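Local coordinates for aminoglycoside-O-phosphotransferase VIII (Streptomyces rimosus, PDB 4H05), which probably transfers the gamma-phosphate of ATP to the 3'-hydroxyl of aminoglycoside antibiotics, a kinase reaction that confers resistance on its host, at residues Asp218-Leu223 against Glu261-Tyr266; Leu126-Cys131 against Glu182-Cys187; Gly20-Val25 against Arg37-Gly42; Arg43-Lys48 against Trp89-Ala94. One frame throughout, in Å; residues are numbered along the deposited sequence.

Contact 1. Residues Asp218-Leu223 against Glu261-Tyr266; sequences DRHSDL and EKLAFY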
# COMPACT_ATOMS: atom_id res chain seq x y z
N ASP A 218 -3.86 -14.08 -0.06
CA ASP A 218 -2.65 -14.89 -0.14
C ASP A 218 -1.52 -14.04 0.22
O ASP A 218 -1.34 -12.99 -0.39
CB ASP A 218 -2.42 -15.34 -1.59
CG ASP A 218 -1.49 -16.53 -1.69
OD1 ASP A 218 -0.31 -16.33 -1.39
OD2 ASP A 218 -1.96 -17.64 -2.08
N ARG A 219 -0.69 -14.49 1.13
CA ARG A 219 0.57 -13.80 1.38
C ARG A 219 1.31 -13.40 0.13
O ARG A 219 2.03 -12.38 0.15
CB ARG A 219 1.51 -14.65 2.25
CG ARG A 219 2.08 -15.89 1.52
CD ARG A 219 2.82 -16.85 2.41
NE ARG A 219 1.95 -17.45 3.38
CZ ARG A 219 2.01 -17.29 4.70
NH1 ARG A 219 2.92 -16.52 5.29
NH2 ARG A 219 1.13 -17.92 5.45
N HIS A 220 1.21 -14.16 -0.97
CA HIS A 220 1.90 -13.74 -2.22
C HIS A 220 1.38 -12.41 -2.72
O HIS A 220 2.04 -11.69 -3.51
CB HIS A 220 1.86 -14.85 -3.30
CG HIS A 220 2.64 -16.08 -2.91
ND1 HIS A 220 3.90 -16.32 -3.36
CD2 HIS A 220 2.36 -17.08 -2.02
CE1 HIS A 220 4.38 -17.44 -2.78
NE2 HIS A 220 3.42 -17.92 -2.01
N SER A 221 0.22 -11.98 -2.26
CA SER A 221 -0.20 -10.62 -2.69
C SER A 221 0.74 -9.54 -2.18
O SER A 221 0.76 -8.43 -2.72
CB SER A 221 -1.62 -10.30 -2.16
OG SER A 221 -1.62 -10.50 -0.75
N ASP A 222 1.40 -9.80 -1.05
CA ASP A 222 2.38 -8.85 -0.49
C ASP A 222 3.77 -9.09 -1.06
O ASP A 222 4.50 -8.13 -1.46
CB ASP A 222 2.41 -8.90 1.04
CG ASP A 222 1.29 -8.10 1.70
OD1 ASP A 222 0.60 -7.31 1.06
OD2 ASP A 222 1.07 -8.35 2.89
N LEU A 223 4.14 -10.38 -1.13
CA LEU A 223 5.44 -10.77 -1.68
C LEU A 223 5.66 -10.27 -3.11
O LEU A 223 6.77 -9.86 -3.46
CB LEU A 223 5.59 -12.28 -1.62
CG LEU A 223 5.71 -12.84 -0.19
CD1 LEU A 223 5.67 -14.36 -0.11
CD2 LEU A 223 6.97 -12.27 0.45
N GLU A 261 4.71 -18.52 -9.81
CA GLU A 261 3.43 -18.41 -10.52
C GLU A 261 2.44 -17.47 -9.75
O GLU A 261 1.78 -16.62 -10.36
CB GLU A 261 2.79 -19.78 -10.75
CG GLU A 261 3.61 -20.80 -11.59
CD GLU A 261 4.63 -21.70 -10.79
OE1 GLU A 261 5.14 -22.64 -11.44
OE2 GLU A 261 4.96 -21.49 -9.57
N LYS A 262 2.36 -17.65 -8.43
CA LYS A 262 1.56 -16.74 -7.53
C LYS A 262 2.11 -15.31 -7.60
O LYS A 262 1.42 -14.31 -7.73
CB LYS A 262 1.52 -17.29 -6.09
CG LYS A 262 0.60 -18.51 -5.89
CD LYS A 262 0.75 -19.10 -4.50
CE LYS A 262 -0.46 -19.87 -3.96
NZ LYS A 262 -0.40 -20.16 -2.47
N LEU A 263 3.40 -15.16 -7.62
CA LEU A 263 3.92 -13.79 -7.75
C LEU A 263 3.48 -13.19 -9.06
O LEU A 263 3.10 -12.01 -9.16
CB LEU A 263 5.44 -13.80 -7.71
CG LEU A 263 6.29 -13.75 -6.45
CD1 LEU A 263 5.53 -14.01 -5.19
CD2 LEU A 263 7.61 -14.54 -6.58
N ALA A 264 3.61 -13.97 -10.12
CA ALA A 264 3.20 -13.49 -11.43
C ALA A 264 1.73 -13.07 -11.40
O ALA A 264 1.39 -11.97 -11.85
CB ALA A 264 3.52 -14.49 -12.54
N PHE A 265 0.91 -13.88 -10.73
CA PHE A 265 -0.50 -13.63 -10.65
C PHE A 265 -0.77 -12.38 -9.86
O PHE A 265 -1.54 -11.57 -10.29
CB PHE A 265 -1.28 -14.78 -10.03
CG PHE A 265 -2.75 -14.47 -9.93
CD1 PHE A 265 -3.57 -14.60 -11.03
CD2 PHE A 265 -3.28 -13.96 -8.77
CE1 PHE A 265 -4.90 -14.28 -10.97
CE2 PHE A 265 -4.61 -13.65 -8.67
CZ PHE A 265 -5.43 -13.79 -9.78
N TYR A 266 -0.07 -12.16 -8.77
CA TYR A 266 -0.38 -11.00 -7.94
C TYR A 266 0.24 -9.73 -8.48
O TYR A 266 -0.28 -8.64 -8.26
CB TYR A 266 -0.10 -11.29 -6.43
CG TYR A 266 -1.14 -12.26 -5.84
CD1 TYR A 266 -2.44 -11.84 -5.58
CD2 TYR A 266 -0.84 -13.58 -5.58
CE1 TYR A 266 -3.39 -12.69 -5.12
CE2 TYR A 266 -1.82 -14.47 -5.08
CZ TYR A 266 -3.09 -14.00 -4.93
OH TYR A 266 -4.04 -14.79 -4.51
O HOH W 1 -3.32 -17.44 -4.24
O HOH W 2 -5.52 -13.72 -2.31
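Lys262 and Tyr266, one turn apart on helix 260-270, lie against the start of helix 220-230 in the helical part of this kinase-like fold. The ammonium of Lys262 forms a salt bridge with Asp218, NZ to OD2 3.0 Å, on the syn lone pair. On its way there the extended lysine crosses the His220 ring, with CD 3.8 Å from the ring centroid over one face; a long aliphatic stem ending in a charge suits both tasks. At the edge of the same imidazole sits Leu263 CD1, which also packs 4.0 Å from Leu223 CB. The Tyr266 ring lies over the first turn of the other helix, one face on Ser221 N and the other backed by Phe265. Further out, Asp181 provides Lys262 with a second carboxylate. Asp218 OD2 accepts from Lys262 NZ, Asp183 N and a water, so one buried carboxylate oxygen has three donors. The carbonyl oxygen of Asp218 takes Ser221 N and Ser221 OG from opposite faces of its plane. Two waters finish the join: Tyr266 OH donates to one, 2.8 Å away, which in turn donates to Asp218 OD2, and accepts from the other, which is held by Asp218 N.

Contact 2. Residues Leu126-Cys131 against Glu182-Cys187; sequences LDWERC and EDLAVC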
# COMPACT_ATOMS: atom_id res chain seq x y z
N LEU A 126 -0.05 -12.47 11.99
CA LEU A 126 -1.37 -12.30 12.58
C LEU A 126 -2.23 -13.50 12.21
O LEU A 126 -2.07 -14.07 11.17
CB LEU A 126 -2.03 -11.02 12.05
CG LEU A 126 -1.44 -9.80 12.66
CD1 LEU A 126 -1.74 -8.55 11.86
CD2 LEU A 126 -1.96 -9.74 14.08
N ASP A 127 -3.17 -13.88 13.05
CA ASP A 127 -4.08 -14.93 12.70
C ASP A 127 -5.20 -14.25 11.86
O ASP A 127 -5.94 -13.43 12.34
CB ASP A 127 -4.59 -15.56 14.02
CG ASP A 127 -5.68 -16.63 13.81
OD1 ASP A 127 -6.08 -17.25 14.81
OD2 ASP A 127 -6.15 -16.84 12.67
N TRP A 128 -5.28 -14.55 10.57
CA TRP A 128 -6.31 -13.94 9.72
C TRP A 128 -7.70 -14.11 10.16
O TRP A 128 -8.54 -13.28 9.79
CB TRP A 128 -6.22 -14.38 8.29
CG TRP A 128 -6.40 -15.85 8.06
CD1 TRP A 128 -5.40 -16.84 8.02
CD2 TRP A 128 -7.66 -16.55 7.88
NE1 TRP A 128 -5.94 -18.07 7.76
CE2 TRP A 128 -7.30 -17.97 7.65
CE3 TRP A 128 -9.00 -16.17 7.83
CZ2 TRP A 128 -8.27 -18.94 7.47
CZ3 TRP A 128 -9.97 -17.16 7.56
CH2 TRP A 128 -9.61 -18.52 7.41
N GLU A 129 -8.00 -15.13 10.98
CA GLU A 129 -9.36 -15.26 11.52
C GLU A 129 -9.70 -14.20 12.52
O GLU A 129 -10.87 -14.06 12.84
CB GLU A 129 -9.65 -16.66 12.14
CG GLU A 129 -9.18 -17.87 11.31
CD GLU A 129 -9.75 -19.21 11.79
OE1 GLU A 129 -10.29 -19.26 12.94
OE2 GLU A 129 -9.68 -20.21 11.02
N ARG A 130 -8.72 -13.46 13.05
CA ARG A 130 -9.04 -12.29 13.86
C ARG A 130 -9.32 -11.07 12.98
O ARG A 130 -9.85 -10.09 13.45
CB ARG A 130 -7.93 -11.89 14.84
CG ARG A 130 -7.29 -12.97 15.71
CD ARG A 130 -8.22 -14.16 15.97
NE ARG A 130 -8.28 -14.40 17.40
CZ ARG A 130 -7.32 -14.98 18.10
NH1 ARG A 130 -6.20 -15.44 17.51
NH2 ARG A 130 -7.49 -15.10 19.40
N CYS A 131 -9.01 -11.12 11.70
CA CYS A 131 -8.92 -9.88 10.94
C CYS A 131 -10.29 -9.56 10.43
O CYS A 131 -10.90 -10.39 9.81
CB CYS A 131 -7.96 -10.06 9.76
SG CYS A 131 -7.87 -8.54 8.79
N GLU A 182 -5.60 -20.12 -1.93
CA GLU A 182 -5.11 -18.88 -1.34
C GLU A 182 -4.48 -19.33 -0.06
O GLU A 182 -5.17 -19.90 0.76
CB GLU A 182 -6.24 -17.89 -1.01
CG GLU A 182 -6.80 -17.15 -2.19
CD GLU A 182 -8.03 -16.41 -1.81
OE1 GLU A 182 -7.97 -15.16 -1.81
OE2 GLU A 182 -9.04 -17.07 -1.50
N ASP A 183 -3.19 -19.10 0.11
CA ASP A 183 -2.54 -19.36 1.39
C ASP A 183 -2.75 -18.07 2.28
O ASP A 183 -1.98 -17.12 2.24
CB ASP A 183 -1.10 -19.67 1.06
CG ASP A 183 -0.23 -19.74 2.29
OD1 ASP A 183 -0.79 -19.91 3.36
OD2 ASP A 183 0.99 -19.65 2.17
N LEU A 184 -3.81 -18.02 3.07
CA LEU A 184 -4.24 -16.76 3.64
C LEU A 184 -3.31 -16.27 4.73
O LEU A 184 -2.87 -17.03 5.57
CB LEU A 184 -5.64 -16.90 4.25
CG LEU A 184 -6.81 -17.07 3.30
CD1 LEU A 184 -8.12 -17.41 4.03
CD2 LEU A 184 -6.97 -15.93 2.34
N ALA A 185 -3.10 -14.96 4.74
CA ALA A 185 -2.52 -14.23 5.85
C ALA A 185 -3.14 -12.81 5.84
O ALA A 185 -3.78 -12.38 4.89
CB ALA A 185 -1.01 -14.12 5.69
N VAL A 186 -2.94 -12.07 6.91
CA VAL A 186 -3.30 -10.64 6.90
C VAL A 186 -2.29 -9.89 6.12
O VAL A 186 -1.10 -9.77 6.59
CB VAL A 186 -3.40 -10.06 8.31
CG1 VAL A 186 -3.71 -8.52 8.26
CG2 VAL A 186 -4.43 -10.88 9.11
N CYS A 187 -2.76 -9.40 4.95
CA CYS A 187 -1.95 -8.64 3.97
C CYS A 187 -2.18 -7.12 3.99
O CYS A 187 -3.26 -6.66 4.39
CB CYS A 187 -2.16 -9.21 2.58
SG CYS A 187 -1.53 -10.93 2.37
O HOH W 3 -1.38 -13.25 8.71
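A short 3-10 turn, residues 128-130, in the loop between helices 109-124 and 137-150 packs against strand 184-187 of the helical part of the fold, and Trp128 and Val186 are the residues whose backbones come nearest. The indole lies flat on Leu184: CD1 of the leucine stands 3.6 Å from the centroid of the six-membered ring and only 7° off its normal, while CB of Leu184 sits under the pyrrole side, 3.7 Å from Trp128 NE1. With chi1 at 61°, Trp128 CG is placed between its own backbone N and carbonyl carbon, which swings the indole over the Leu184 side chain; Glu129 CG covers the opposite face. A broad flat residue suits this partly exposed border, where its face covers the aliphatic CB and CD1 of Leu184.

Val186 fills the other half of the contact with CG2, which touches Trp128 CA at 3.6 Å, Cys131 CB at 3.7 Å and Leu126 CB at 3.8 Å, a fit for a compact branched side chain. The backbones are joined through a water that donates to Leu126 O and accepts from Val186 N, each 2.7 Å away. Within the loop, Asp127 OD2 receives Glu129 N in an Asx turn that steadies the 3-10 segment. Trp67 of helix 54-71 lies against Leu126, Cys131 and Val186, while strand 215-218 pairs with 184-187 and His124 of helix 109-124 touches Ala185.

Contact 3. Residues Gly20-Val25 against Arg37-Gly42; sequences GCEWVV and RLRGGG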
# COMPACT_ATOMS: atom_id res chain seq x y z
N GLY A 20 -2.72 27.27 11.87
CA GLY A 20 -1.30 27.43 12.14
C GLY A 20 -0.49 26.30 11.58
O GLY A 20 0.73 26.24 11.80
N CYS A 21 -1.12 25.37 10.86
CA CYS A 21 -0.38 24.29 10.25
C CYS A 21 -0.09 24.66 8.81
O CYS A 21 -0.97 25.11 8.06
CB CYS A 21 -1.09 22.93 10.38
SG CYS A 21 -0.91 22.20 12.03
N GLU A 22 1.16 24.46 8.43
CA GLU A 22 1.57 24.64 7.08
C GLU A 22 1.38 23.36 6.25
O GLU A 22 1.78 22.32 6.64
CB GLU A 22 3.02 25.06 7.02
CG GLU A 22 3.58 25.10 5.60
CD GLU A 22 4.99 25.70 5.57
OE1 GLU A 22 5.95 25.04 6.07
OE2 GLU A 22 5.11 26.83 5.04
N TRP A 23 0.78 23.53 5.08
CA TRP A 23 0.52 22.48 4.13
C TRP A 23 1.57 22.24 3.10
O TRP A 23 1.83 23.08 2.29
CB TRP A 23 -0.78 22.79 3.42
CG TRP A 23 -1.99 22.64 4.29
CD1 TRP A 23 -2.31 23.33 5.44
CD2 TRP A 23 -3.15 21.73 4.06
NE1 TRP A 23 -3.53 22.94 5.92
CE2 TRP A 23 -4.07 21.98 5.16
CE3 TRP A 23 -3.48 20.81 3.09
CZ2 TRP A 23 -5.26 21.33 5.26
CZ3 TRP A 23 -4.69 20.12 3.22
CH2 TRP A 23 -5.55 20.38 4.30
N VAL A 24 2.07 21.01 3.03
CA VAL A 24 3.03 20.63 2.02
C VAL A 24 2.41 19.58 1.10
O VAL A 24 1.86 18.57 1.55
CB VAL A 24 4.23 20.04 2.67
CG1 VAL A 24 5.31 19.79 1.64
CG2 VAL A 24 4.69 20.99 3.77
N VAL A 25 2.47 19.85 -0.20
CA VAL A 25 1.95 18.90 -1.14
C VAL A 25 2.93 17.79 -1.32
O VAL A 25 4.10 18.05 -1.54
CB VAL A 25 1.66 19.53 -2.45
CG1 VAL A 25 1.36 18.45 -3.48
CG2 VAL A 25 0.48 20.46 -2.23
N ARG A 37 1.40 16.76 3.84
CA ARG A 37 2.07 16.84 5.12
C ARG A 37 1.79 18.21 5.73
O ARG A 37 2.06 19.26 5.09
CB ARG A 37 3.54 16.67 4.90
CG ARG A 37 4.38 16.74 6.17
CD ARG A 37 5.88 16.67 5.81
NE ARG A 37 6.21 15.31 5.37
CZ ARG A 37 6.51 14.30 6.20
NH1 ARG A 37 6.80 13.10 5.70
NH2 ARG A 37 6.51 14.46 7.53
N LEU A 38 1.18 18.20 6.91
CA LEU A 38 0.82 19.43 7.62
C LEU A 38 1.73 19.53 8.78
O LEU A 38 1.83 18.60 9.55
CB LEU A 38 -0.58 19.42 8.19
CG LEU A 38 -1.73 19.92 7.36
CD1 LEU A 38 -1.67 19.10 6.02
CD2 LEU A 38 -3.04 19.80 8.18
N ARG A 39 2.34 20.68 8.96
CA ARG A 39 3.34 20.84 9.99
C ARG A 39 3.33 22.19 10.65
O ARG A 39 3.17 23.20 9.97
CB ARG A 39 4.70 20.60 9.40
CG ARG A 39 5.04 21.51 8.25
CD ARG A 39 6.41 21.17 7.69
NE ARG A 39 6.84 22.19 6.73
CZ ARG A 39 7.71 22.00 5.74
NH1 ARG A 39 8.25 20.79 5.54
NH2 ARG A 39 8.05 23.03 4.95
N GLY A 40 3.55 22.20 11.95
CA GLY A 40 3.45 23.41 12.77
C GLY A 40 3.70 23.03 14.21
O GLY A 40 3.17 22.01 14.69
N GLY A 41 4.45 23.89 14.90
CA GLY A 41 5.22 23.50 16.09
C GLY A 41 4.96 22.41 17.14
O GLY A 41 4.00 22.48 17.88
N GLY A 42 5.78 21.39 17.26
CA GLY A 42 6.43 20.65 16.18
C GLY A 42 5.64 19.35 16.18
O GLY A 42 6.10 18.34 16.68
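Cys21 opens the contact, its CB resting 4.2 Å from Leu38 CB, just where the chain enters the first strand of a beta hairpin, 22-25 with 35-40, at the edge of the five-stranded antiparallel sheet of the N-terminal lobe. Glu22 follows in a hydrogen-bonded pair with Arg39: backbone N and O bond both ways, and the side chains run alongside each other in a salt bridge. Arg39 NE and NH2 both reach Glu22 OE1 at 3.1 Å within the guanidinium plane, NE near the carboxylate plane on its anti side, NH2 from above it. Long charged residues suit this exposed side.

Trp23 turns to the other face, opposite Leu38 in a non-hydrogen-bonded pair. Leu38 CG lies 3.8 Å from the centroid of the five-membered ring, 8° off its normal, a CH-pi contact, and CD1 reaches the centre of the indole. Leu11 and Leu14 of helix 6-17 also touch this tryptophan, so a large apolar ring bridges sheet and helix. Val24 returns to the face of Glu22, pairing with Arg37 through two backbone bonds. Its branched side chain suits an extended strand, and CG2 lies against the diagonal Arg39, over the centre of its guanidinium, 3.7 Å from Arg39 CZ.

Contact 4. Residues Arg43-Lys48 against Trp89-Ala94; sequences RELFVK and WLVTEA
Strands 43-48 and 89-93 run antiparallel, their axes 4.5 Å apart at closest, with paired backbone bonds at Phe46-Thr92 and Lys48-Leu90 and a further one from Ala94 N to Glu44 O (3.0 Å). On the face carrying Phe46, the phenyl ring lies over Ala94, whose CA is 3.6 Å from the ring centroid and 10° off its normal; the small residue lets backbone and methyl approach the ring closely. Beside it Thr92 OG1 comes 3.6 Å from Phe46 CB, and this hydroxyl donates to Glu93 O from above the carbonyl plane.

Strands 43-50 and 86-93 are neighbours in the five-stranded antiparallel sheet of the kinase-like N-terminal lobe, and Lys48 stands where such kinases carry their strand lysine. Its chain bends at chi3 (48°), and NZ makes salt bridges to Glu61 of helix 54-71 and to Asp210, a predicted magnesium ligand. A long flexible cation suits that reach. On the opposite face the compact beta-branched pair Val47 and Val91 lie side by side, CG2 to CG2 4.1 Å, while Leu45 CD1 meets Val91 CG1 at 4.2 Å.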
# COMPACT_ATOMS: atom_id res chain seq x y z
N ARG A 43 4.39 19.44 15.72
CA ARG A 43 3.55 18.26 15.37
C ARG A 43 3.49 18.24 13.83
O ARG A 43 3.62 19.31 13.16
CB ARG A 43 2.13 18.32 15.98
CG ARG A 43 1.32 19.58 15.63
CD ARG A 43 -0.17 19.36 15.31
NE ARG A 43 -0.81 20.59 14.78
CZ ARG A 43 -2.09 20.98 14.94
NH1 ARG A 43 -2.97 20.21 15.62
NH2 ARG A 43 -2.53 22.15 14.42
N GLU A 44 3.35 17.04 13.29
CA GLU A 44 3.24 16.80 11.85
C GLU A 44 2.15 15.84 11.70
O GLU A 44 2.06 14.94 12.50
CB GLU A 44 4.50 16.23 11.19
CG GLU A 44 5.63 17.25 11.16
CD GLU A 44 6.44 17.30 9.85
OE1 GLU A 44 6.16 16.55 8.88
OE2 GLU A 44 7.38 18.15 9.81
N LEU A 45 1.25 16.11 10.74
CA LEU A 45 0.17 15.23 10.33
C LEU A 45 0.32 14.89 8.86
O LEU A 45 0.83 15.67 8.03
CB LEU A 45 -1.18 15.87 10.50
CG LEU A 45 -1.34 16.43 11.93
CD1 LEU A 45 -2.55 17.30 12.02
CD2 LEU A 45 -1.49 15.32 12.99
N PHE A 46 -0.18 13.73 8.53
CA PHE A 46 -0.44 13.37 7.16
C PHE A 46 -1.94 13.52 6.86
O PHE A 46 -2.79 13.03 7.65
CB PHE A 46 -0.08 11.88 6.95
CG PHE A 46 1.39 11.55 6.98
CD1 PHE A 46 1.80 10.19 7.00
CD2 PHE A 46 2.40 12.53 7.01
CE1 PHE A 46 3.15 9.83 7.03
CE2 PHE A 46 3.75 12.16 7.05
CZ PHE A 46 4.12 10.80 7.05
N VAL A 47 -2.28 14.09 5.71
CA VAL A 47 -3.70 14.31 5.29
C VAL A 47 -3.87 13.78 3.89
O VAL A 47 -3.07 14.07 3.01
CB VAL A 47 -4.09 15.77 5.28
CG1 VAL A 47 -5.43 15.96 4.62
CG2 VAL A 47 -4.00 16.37 6.70
N LYS A 48 -4.86 12.91 3.73
CA LYS A 48 -5.20 12.30 2.46
C LYS A 48 -6.63 12.72 2.17
O LYS A 48 -7.49 12.65 3.04
CB LYS A 48 -5.09 10.76 2.50
CG LYS A 48 -3.65 10.26 2.52
CD LYS A 48 -3.42 8.75 2.65
CE LYS A 48 -4.26 7.92 1.74
NZ LYS A 48 -4.01 6.47 1.96
N TRP A 89 -11.74 11.90 3.32
CA TRP A 89 -10.37 12.23 3.74
C TRP A 89 -10.01 11.57 4.99
O TRP A 89 -10.85 11.14 5.75
CB TRP A 89 -10.26 13.75 4.02
CG TRP A 89 -11.15 14.10 5.18
CD1 TRP A 89 -10.83 14.13 6.53
CD2 TRP A 89 -12.54 14.45 5.11
NE1 TRP A 89 -11.93 14.45 7.30
CE2 TRP A 89 -12.98 14.66 6.51
CE3 TRP A 89 -13.43 14.67 4.08
CZ2 TRP A 89 -14.27 15.04 6.81
CZ3 TRP A 89 -14.75 14.98 4.40
CH2 TRP A 89 -15.16 15.17 5.73
N LEU A 90 -8.73 11.60 5.29
CA LEU A 90 -8.18 10.92 6.46
C LEU A 90 -6.99 11.73 6.99
O LEU A 90 -6.06 12.08 6.24
CB LEU A 90 -7.68 9.56 5.95
CG LEU A 90 -6.87 8.69 6.87
CD1 LEU A 90 -7.87 8.08 7.80
CD2 LEU A 90 -6.13 7.60 6.09
N VAL A 91 -6.99 12.02 8.27
CA VAL A 91 -5.89 12.67 8.92
C VAL A 91 -5.26 11.70 9.96
O VAL A 91 -5.96 11.12 10.81
CB VAL A 91 -6.41 13.94 9.64
CG1 VAL A 91 -5.24 14.65 10.29
CG2 VAL A 91 -7.23 14.83 8.66
N THR A 92 -3.93 11.60 9.92
CA THR A 92 -3.18 10.85 10.85
C THR A 92 -1.98 11.61 11.33
O THR A 92 -1.54 12.55 10.70
CB THR A 92 -2.65 9.50 10.28
OG1 THR A 92 -1.52 9.71 9.42
CG2 THR A 92 -3.76 8.77 9.49
N GLU A 93 -1.48 11.21 12.49
CA GLU A 93 -0.17 11.67 12.91
C GLU A 93 0.81 11.26 11.86
O GLU A 93 0.64 10.21 11.30
CB GLU A 93 0.19 11.05 14.26
CG GLU A 93 -0.78 11.58 15.31
CD GLU A 93 -0.45 11.17 16.73
OE1 GLU A 93 0.42 10.30 16.90
OE2 GLU A 93 -1.09 11.71 17.66
N ALA A 94 1.79 12.10 11.55
CA ALA A 94 2.75 11.79 10.53
C ALA A 94 3.58 10.64 11.09
O ALA A 94 3.63 10.51 12.32
CB ALA A 94 3.63 13.01 10.25
O HOH W 4 -3.64 10.50 6.22

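How the contacts relate
Contacts 3 and 4 share one sheet: strands 35-40 and 43-50 are neighbours in it, the centres of the two contacts are about 10 Å apart, and Arg37 NH2 bridges to Glu44 OE1 at 2.5 Å. Contacts 1 and 2 form a second cluster in the helical part, centres about 14 Å apart, joined by the salt bridge Arg219 NE to Asp183 OD2 at 2.7 Å. The two clusters do not touch; nearest atoms of contacts 2 and 4 are about 13 Å apart. The predicted magnesium ligand Asp210 lies beside contact 4, about 3 Å from the Lys48 side chain, and the predicted proton acceptor Asp190 lies near but not at contact 1, its side chain about 9 Å from that of Ser221.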